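Local coordinates for protein AlyQ (Persicobacter sp. CCB-QB2, PDB 7D2A) that binds uronic acid sugars, consistent with a role in recognising alginate, through a calcium-containing family 32 carbohydrate-binding module, at residues P24-T27 and S33-W36; A60-G65 and G89-Q94; S73-L76 and S82-E85. All blocks are in the same frame, centred on the assembly; numbering follows the deposited sequence.

How the contacts relate
Contacts 1 and 2 meet at the sugar pocket, whereas contact 3 belongs to the far part of the sandwich. The centres of contacts 1 and 2 are about 14 Å apart, but R35 of contact 1 lays NH1 3.6 Å from CE1 of Y63 of contact 2, and both residues touch the unsaturated uronic acid. Contact 1 also holds part of the calcium site. Contact 3 is centred about 21 Å from contact 1, on the opposite side of the chain's centre, and about 19 Å from contact 2. It pairs strands 70-77 and 84-90 at a point in the chain between the two segments of contact 2, and 84-90 runs on into G89-Q94.

Contact 1 of 3, residues P24-T27 and S33-W36; sequences PENT and STRW. With CA (calcium ion), chain C; MAW (4-deoxy-alpha-L-erythro-hex-4-enopyranuronic acid), chain B.
The amide of N26 lies against the backbone of R35, and its ND2 donates to R35 O at 2.9 Å. The acceptor sits close to the amide plane of N26, yet the donor stands above the carbonyl plane of R35, about 41° out of it. With CG anti to its own carbonyl carbon (chi1 -72°), N26 crosses the side chain of T34 at about a right angle. Its backbone O, meanwhile, binds the calcium ion at 2.2 Å. T34 grips the same ion twice, through backbone O at 2.5 Å and OG1 at 2.4 Å; threonine suits the place because its hydroxyl lies near enough to its own carbonyl to chelate. D29, N31, T127 and E128 complete the site. Such a calcium ion, bound in the loops of the beta-sandwich of F5/8 type C domains, is a common structural feature of family 32 modules. An alanine in place of N26 would probably leave R35 O without this donor and the loop at R35 less firmly tied to P24-T27. On the apolar flank, P24 and W36 cross obliquely, CG of the proline ring 3.8 Å from CD1 of the indole, while T27 runs beside W36 and sets its CG2 3.7 Å from CB of the tryptophan. T27 also turns OG1 back to P24 O, which takes the T27 backbone N as well. W36 NE1 is spent on A18 O. R35 sends its side chain the other way, away from P24-T27, extended from CG to NE, to present NH2 to O3 of the unsaturated sugar at 2.8 Å. That bond is nearly straight (175°) and lies in the guanidinium plane, whose rotation is further set by NE bonding S37 OG.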
loop_
_atom_site.group_PDB
_atom_site.type_symbol
_atom_site.label_atom_id
_atom_site.label_comp_id
_atom_site.label_asym_id
_atom_site.label_seq_id
_atom_site.Cartn_x
_atom_site.Cartn_y
_atom_site.Cartn_z
ATOM N N PRO A 24 4.230 7.171 7.636
ATOM C CA PRO A 24 4.286 6.397 6.390
ATOM C C PRO A 24 5.374 5.325 6.370
ATOM O O PRO A 24 5.148 4.168 5.951
ATOM C CB PRO A 24 4.463 7.504 5.361
ATOM C CG PRO A 24 3.668 8.643 5.912
ATOM C CD PRO A 24 4.049 8.608 7.364
ATOM N N GLU A 25 6.554 5.688 6.868
ATOM C CA GLU A 25 7.752 4.811 6.877
ATOM C C GLU A 25 7.548 3.600 7.780
ATOM O O GLU A 25 8.296 2.662 7.644
ATOM C CB GLU A 25 8.994 5.585 7.334
ATOM C CG GLU A 25 9.140 5.730 8.840
ATOM C CD GLU A 25 10.256 6.676 9.276
ATOM O OE1 GLU A 25 11.405 6.600 8.721
ATOM O OE2 GLU A 25 9.963 7.521 10.082
ATOM N N ASN A 26 6.531 3.606 8.630
ATOM C CA ASN A 26 6.266 2.410 9.442
ATOM C C ASN A 26 5.855 1.211 8.566
ATOM O O ASN A 26 5.803 0.065 9.039
ATOM C CB ASN A 26 5.196 2.667 10.487
ATOM C CG ASN A 26 5.687 3.554 11.611
ATOM O OD1 ASN A 26 6.879 3.898 11.721
ATOM N ND2 ASN A 26 4.741 3.929 12.440
ATOM N N THR A 27 5.449 1.453 7.328
ATOM C CA THR A 27 5.050 0.356 6.413
ATOM C C THR A 27 6.242 -0.397 5.858
ATOM O O THR A 27 6.027 -1.431 5.230
ATOM C CB THR A 27 4.196 0.872 5.254
ATOM O OG1 THR A 27 4.923 1.854 4.516
ATOM C CG2 THR A 27 2.916 1.492 5.744
ATOM N N SER A 33 3.742 -4.734 14.006
ATOM C CA SER A 33 3.156 -3.992 15.153
ATOM C C SER A 33 3.225 -2.480 14.946
ATOM O O SER A 33 2.742 -1.745 15.847
ATOM C CB SER A 33 3.821 -4.377 16.461
ATOM O OG SER A 33 5.087 -3.772 16.589
ATOM N N THR A 34 3.800 -2.017 13.830
ATOM C CA THR A 34 3.875 -0.567 13.540
ATOM C C THR A 34 3.137 -0.306 12.249
ATOM O O THR A 34 3.206 -1.168 11.329
ATOM C CB THR A 34 5.315 -0.103 13.438
ATOM O OG1 THR A 34 5.850 -0.739 12.287
ATOM C CG2 THR A 34 6.101 -0.390 14.699
ATOM N N ARG A 35 2.460 0.827 12.159
ATOM C CA ARG A 35 1.544 1.099 11.042
ATOM C C ARG A 35 1.687 2.537 10.563
ATOM O O ARG A 35 2.154 3.426 11.305
ATOM C CB ARG A 35 0.079 0.886 11.434
ATOM C CG ARG A 35 -0.449 1.877 12.451
ATOM C CD ARG A 35 -1.817 1.494 12.952
ATOM N NE ARG A 35 -2.366 2.478 13.872
ATOM C CZ ARG A 35 -2.275 2.415 15.207
ATOM N NH1 ARG A 35 -1.625 1.420 15.812
ATOM N NH2 ARG A 35 -2.873 3.340 15.943
ATOM N N TRP A 36 1.203 2.764 9.339
ATOM C CA TRP A 36 0.774 4.108 8.900
ATOM C C TRP A 36 -0.735 4.189 9.081
ATOM O O TRP A 36 -1.445 3.203 8.725
ATOM C CB TRP A 36 1.100 4.262 7.410
ATOM C CG TRP A 36 0.383 5.406 6.764
ATOM C CD1 TRP A 36 0.565 6.726 6.983
ATOM C CD2 TRP A 36 -0.658 5.316 5.779
ATOM N NE1 TRP A 36 -0.262 7.489 6.214
ATOM C CE2 TRP A 36 -1.030 6.641 5.453
ATOM C CE3 TRP A 36 -1.294 4.258 5.126
ATOM C CZ2 TRP A 36 -1.998 6.941 4.477
ATOM C CZ3 TRP A 36 -2.293 4.544 4.224
ATOM C CH2 TRP A 36 -2.616 5.873 3.873
HETATM CA CA CA C . 5.352 -1.789 10.158
HETATM C C1 MAW B . -7.853 5.151 15.403
HETATM C C2 MAW B . -6.434 5.408 15.721
HETATM O O2 MAW B . -5.851 4.430 16.628
HETATM C C3 MAW B . -5.681 5.411 14.363
HETATM O O3 MAW B . -4.281 5.330 14.554
HETATM C C4 MAW B . -6.179 4.233 13.511
HETATM C C5 MAW B . -7.207 3.487 13.836
HETATM O O5 MAW B . -7.995 3.773 15.024
HETATM C C6 MAW B . -7.700 2.386 13.062
HETATM O O6A MAW B . -8.746 1.796 13.483
HETATM O O6B MAW B . -7.143 2.040 11.952
#

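Contact 2 of 3, residues A60-G65 and G89-Q94; sequences AAWYNG and GTSSGQ. With MAW (4-deoxy-alpha-L-erythro-hex-4-enopyranuronic acid), chain B.
The carbonyl oxygen of G65 is approached from the segment G89-Q94 in two ways: G93 CA brings a C-H to within 3.1 Å of G65 O, and a water donates to that oxygen at 2.7 Å. The same water accepts from G93 N at 2.9 Å, so one bridge ties the two loops where no direct hydrogen bond does. Both glycines suit their places. G93 has a positive phi (69°), a conformation strained for most residues, and a CB on G65 would collide with W62 O. W62 to G65 form a type II beta turn whose left-handed corner is N64, where asparagine is well tolerated. The other meeting is between side chains. S91 lays CB over one face of the W62 indole in a CH-pi contact, 3.6 Å from the centroid of the five-membered ring and 18° off its normal, displaced toward the rim near NE1. Serine fits because a small CH2 can come this close to the ring while OG, placed between its backbone N and carbonyl carbon (chi1 69°), turns aside to bond S70 N. W62 NE1 finds its own partner in Y101 OH, which fixes the rotation of the ring. Further on, S92 OG accepts from Q94 N at 3.0 Å, an ST turn that shapes the loop, and Q94 NE2 folds back to S92 O. Y63, within the turn, borders the sugar pocket: its CD2 lies 3.5 Å from O6B of the unsaturated uronic acid, and its ring makes a cation-pi contact with R35. The indole of W62 packs against F72 of strand 70-77 and I126 of strand 123-133, while S91 rests on E99 and Y101 of strand 99-103.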
loop_
_atom_site.group_PDB
_atom_site.type_symbol
_atom_site.label_atom_id
_atom_site.label_comp_id
_atom_site.label_asym_id
_atom_site.label_seq_id
_atom_site.Cartn_x
_atom_site.Cartn_y
_atom_site.Cartn_z
ATOM N N ALA A 60 0.321 -6.003 0.864
ATOM C CA ALA A 60 0.045 -5.129 2.029
ATOM C C ALA A 60 -0.494 -5.967 3.171
ATOM O O ALA A 60 -1.327 -6.873 2.957
ATOM C CB ALA A 60 -0.898 -3.997 1.697
ATOM N N ALA A 61 0.015 -5.669 4.347
ATOM C CA ALA A 61 -0.514 -6.173 5.630
ATOM C C ALA A 61 -1.326 -5.064 6.257
ATOM O O ALA A 61 -0.846 -3.927 6.392
ATOM C CB ALA A 61 0.611 -6.642 6.526
ATOM N N TRP A 62 -2.529 -5.407 6.681
ATOM C CA TRP A 62 -3.519 -4.446 7.195
ATOM C C TRP A 62 -3.605 -4.473 8.717
ATOM O O TRP A 62 -3.547 -5.544 9.327
ATOM C CB TRP A 62 -4.865 -4.750 6.573
ATOM C CG TRP A 62 -4.855 -4.540 5.097
ATOM C CD1 TRP A 62 -4.616 -5.498 4.160
ATOM C CD2 TRP A 62 -5.116 -3.321 4.399
ATOM N NE1 TRP A 62 -4.626 -4.938 2.913
ATOM C CE2 TRP A 62 -4.959 -3.608 3.015
ATOM C CE3 TRP A 62 -5.428 -2.018 4.809
ATOM C CZ2 TRP A 62 -5.140 -2.605 2.051
ATOM C CZ3 TRP A 62 -5.578 -1.039 3.859
ATOM C CH2 TRP A 62 -5.420 -1.334 2.498
ATOM N N TYR A 63 -3.713 -3.288 9.293
ATOM C CA TYR A 63 -3.924 -3.172 10.761
ATOM C C TYR A 63 -5.267 -3.804 11.088
ATOM O O TYR A 63 -6.241 -3.517 10.385
ATOM C CB TYR A 63 -3.949 -1.707 11.166
ATOM C CG TYR A 63 -4.180 -1.434 12.629
ATOM C CD1 TYR A 63 -3.275 -1.859 13.587
ATOM C CD2 TYR A 63 -5.290 -0.713 13.021
ATOM C CE1 TYR A 63 -3.459 -1.548 14.918
ATOM C CE2 TYR A 63 -5.470 -0.383 14.355
ATOM C CZ TYR A 63 -4.567 -0.818 15.293
ATOM O OH TYR A 63 -4.816 -0.496 16.606
ATOM N N ASN A 64 -5.319 -4.663 12.102
ATOM C CA ASN A 64 -6.569 -5.379 12.450
ATOM C C ASN A 64 -7.055 -6.149 11.219
ATOM O O ASN A 64 -8.279 -6.267 10.969
ATOM C CB ASN A 64 -7.629 -4.434 13.008
ATOM C CG ASN A 64 -7.315 -3.945 14.402
ATOM O OD1 ASN A 64 -6.479 -4.522 15.082
ATOM N ND2 ASN A 64 -7.980 -2.886 14.811
ATOM N N GLY A 65 -6.116 -6.662 10.428
ATOM C CA GLY A 65 -6.441 -7.232 9.127
ATOM C C GLY A 65 -7.225 -8.510 9.247
ATOM O O GLY A 65 -7.851 -8.915 8.230
ATOM N N GLY A 89 -9.794 -3.106 -4.988
ATOM C CA GLY A 89 -10.453 -4.205 -4.290
ATOM C C GLY A 89 -10.640 -3.892 -2.829
ATOM O O GLY A 89 -10.641 -2.713 -2.430
ATOM N N THR A 90 -10.764 -4.955 -2.065
ATOM C CA THR A 90 -11.025 -4.899 -0.620
ATOM C C THR A 90 -10.144 -5.966 0.012
ATOM O O THR A 90 -10.123 -7.064 -0.512
ATOM C CB THR A 90 -12.490 -5.197 -0.321
ATOM O OG1 THR A 90 -13.263 -4.262 -1.077
ATOM C CG2 THR A 90 -12.799 -5.092 1.142
ATOM N N SER A 91 -9.504 -5.645 1.097
ATOM C CA SER A 91 -8.647 -6.594 1.821
ATOM C C SER A 91 -9.553 -7.731 2.276
ATOM O O SER A 91 -10.799 -7.544 2.423
ATOM C CB SER A 91 -7.921 -5.931 2.937
ATOM O OG SER A 91 -8.800 -5.557 3.981
ATOM N N SER A 92 -8.961 -8.885 2.575
ATOM C CA SER A 92 -9.730 -10.119 2.846
ATOM C C SER A 92 -10.453 -10.060 4.194
ATOM O O SER A 92 -11.497 -10.743 4.311
ATOM C CB SER A 92 -8.853 -11.315 2.759
ATOM O OG SER A 92 -7.965 -11.387 3.844
ATOM N N GLY A 93 -9.895 -9.342 5.172
ATOM C CA GLY A 93 -10.359 -9.428 6.560
ATOM C C GLY A 93 -10.042 -10.770 7.206
ATOM O O GLY A 93 -10.568 -11.040 8.312
ATOM N N GLN A 94 -9.087 -11.545 6.675
ATOM C CA GLN A 94 -8.823 -12.949 7.100
ATOM C C GLN A 94 -7.377 -13.200 7.503
ATOM O O GLN A 94 -7.080 -14.349 7.846
ATOM C CB GLN A 94 -9.276 -13.867 5.982
ATOM C CG GLN A 94 -10.789 -13.838 5.782
ATOM C CD GLN A 94 -11.181 -14.473 4.463
ATOM O OE1 GLN A 94 -10.743 -15.539 4.119
ATOM N NE2 GLN A 94 -11.873 -13.755 3.602
HETATM C C1 MAW B . -7.853 5.151 15.403
HETATM C C2 MAW B . -6.434 5.408 15.721
HETATM O O2 MAW B . -5.851 4.430 16.628
HETATM C C3 MAW B . -5.681 5.411 14.363
HETATM O O3 MAW B . -4.281 5.330 14.554
HETATM C C4 MAW B . -6.179 4.233 13.511
HETATM C C5 MAW B . -7.207 3.487 13.836
HETATM O O5 MAW B . -7.995 3.773 15.024
HETATM C C6 MAW B . -7.700 2.386 13.062
HETATM O O6A MAW B . -8.746 1.796 13.483
HETATM O O6B MAW B . -7.143 2.040 11.952
HETATM O O HOH W 1 -7.487 -7.815 5.824
#

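Contact 3 of 3, residues S73-L76 and S82-E85; sequences SISL and SLTE
S73-L76 and S82-E85 come together antiparallel as the two arms of a beta hairpin, at the edge of the five-stranded sheet of a beta-sandwich. L76 and T84 form a hydrogen-bonded pair, L76 N giving to T84 O at 2.8 Å and T84 N returning to L76 O at the same 2.8 Å. The second of these is the straighter (169°). Next along, S75 and E85 make a non-hydrogen-bonded pair whose CA atoms are 3.9 Å apart; here S75 CA also turns a C-H to T84 O, and E85 CA one to I74 O. Strand 84-90 is outermost in this sheet, while 70-77 pairs on its other side with 110-118. Of the side chains, I74 and L76 go to the core of the sandwich, where I74 meets Y101 and L76 packs on F103 and A108; bulky aliphatic residues suit this layer. S75 faces the other way, and its OG is 3.7 Å from CD1 of L83. L83 lies alongside the opposite strand, its CD2 3.5 Å from L76 C, and shares R112 as a neighbour with S75. E85 spans the gap to S73 with CG anti to its backbone N (chi1 -174°) and the chain extended beyond, bringing OE1 within 3.8 Å of S73 OG. Two waters bridge that pair; one donates to E85 OE1 at 2.6 Å, the other only weakly, so the long acid reaches the small serine through solvent. At the turn end a third water accepts a hydrogen bond from T84 OG1 at 2.6 Å and donates to both L76 O and S82 O.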
loop_
_atom_site.group_PDB
_atom_site.type_symbol
_atom_site.label_atom_id
_atom_site.label_comp_id
_atom_site.label_asym_id
_atom_site.label_seq_id
_atom_site.Cartn_x
_atom_site.Cartn_y
_atom_site.Cartn_z
ATOM N N SER A 73 -7.293 0.993 -3.687
ATOM C CA SER A 73 -6.879 0.876 -5.083
ATOM C C SER A 73 -5.376 1.112 -5.108
ATOM O O SER A 73 -4.824 1.802 -4.218
ATOM C CB SER A 73 -7.671 1.743 -5.987
ATOM O OG SER A 73 -7.432 3.077 -5.722
ATOM N N ILE A 74 -4.737 0.556 -6.119
ATOM C CA ILE A 74 -3.291 0.720 -6.361
ATOM C C ILE A 74 -3.129 1.443 -7.690
ATOM O O ILE A 74 -3.718 0.969 -8.704
ATOM C CB ILE A 74 -2.586 -0.646 -6.346
ATOM C CG1 ILE A 74 -2.883 -1.439 -5.061
ATOM C CG2 ILE A 74 -1.094 -0.486 -6.604
ATOM C CD1 ILE A 74 -2.334 -2.841 -5.063
ATOM N N SER A 75 -2.307 2.449 -7.699
ATOM C CA SER A 75 -1.962 3.186 -8.937
ATOM C C SER A 75 -0.463 3.274 -9.042
ATOM O O SER A 75 0.258 3.241 -8.025
ATOM C CB SER A 75 -2.635 4.531 -9.008
ATOM O OG SER A 75 -2.275 5.414 -7.940
ATOM N N LEU A 76 0.051 3.316 -10.248
ATOM C CA LEU A 76 1.512 3.394 -10.385
ATOM C C LEU A 76 1.919 4.188 -11.619
ATOM O O LEU A 76 1.092 4.586 -12.460
ATOM C CB LEU A 76 2.106 1.986 -10.354
ATOM C CG LEU A 76 1.481 0.943 -11.278
ATOM C CD1 LEU A 76 1.592 1.360 -12.720
ATOM C CD2 LEU A 76 2.140 -0.430 -11.059
ATOM N N SER A 82 0.094 11.822 -12.041
ATOM C CA SER A 82 -0.527 11.204 -13.250
ATOM C C SER A 82 -0.270 9.694 -13.253
ATOM O O SER A 82 0.110 9.138 -14.261
ATOM C CB SER A 82 0.015 11.829 -14.523
ATOM O OG SER A 82 1.369 11.438 -14.726
ATOM N N LEU A 83 -0.499 9.066 -12.128
ATOM C CA LEU A 83 -0.416 7.603 -11.976
ATOM C C LEU A 83 -1.609 6.933 -12.663
ATOM O O LEU A 83 -2.653 7.599 -12.928
ATOM C CB LEU A 83 -0.397 7.348 -10.468
ATOM C CG LEU A 83 0.802 7.937 -9.716
ATOM C CD1 LEU A 83 0.574 7.689 -8.209
ATOM C CD2 LEU A 83 2.101 7.315 -10.171
ATOM N N THR A 84 -1.485 5.652 -12.924
ATOM C CA THR A 84 -2.498 4.822 -13.562
ATOM C C THR A 84 -2.972 3.800 -12.542
ATOM O O THR A 84 -2.115 3.103 -11.994
ATOM C CB THR A 84 -1.915 4.177 -14.828
ATOM O OG1 THR A 84 -1.532 5.300 -15.650
ATOM C CG2 THR A 84 -2.919 3.287 -15.489
ATOM N N GLU A 85 -4.289 3.577 -12.446
ATOM C CA GLU A 85 -4.859 2.562 -11.540
ATOM C C GLU A 85 -4.643 1.163 -12.145
ATOM O O GLU A 85 -5.071 0.902 -13.269
ATOM C CB GLU A 85 -6.337 2.819 -11.224
ATOM C CG GLU A 85 -6.863 1.855 -10.197
ATOM C CD GLU A 85 -8.283 2.173 -9.766
ATOM O OE1 GLU A 85 -8.514 3.326 -9.310
ATOM O OE2 GLU A 85 -9.121 1.340 -10.033
HETATM O O HOH W 2 -9.936 3.872 -7.225
HETATM O O HOH W 3 -5.811 4.189 -7.606
HETATM O O HOH W 4 0.818 6.282 -15.116
#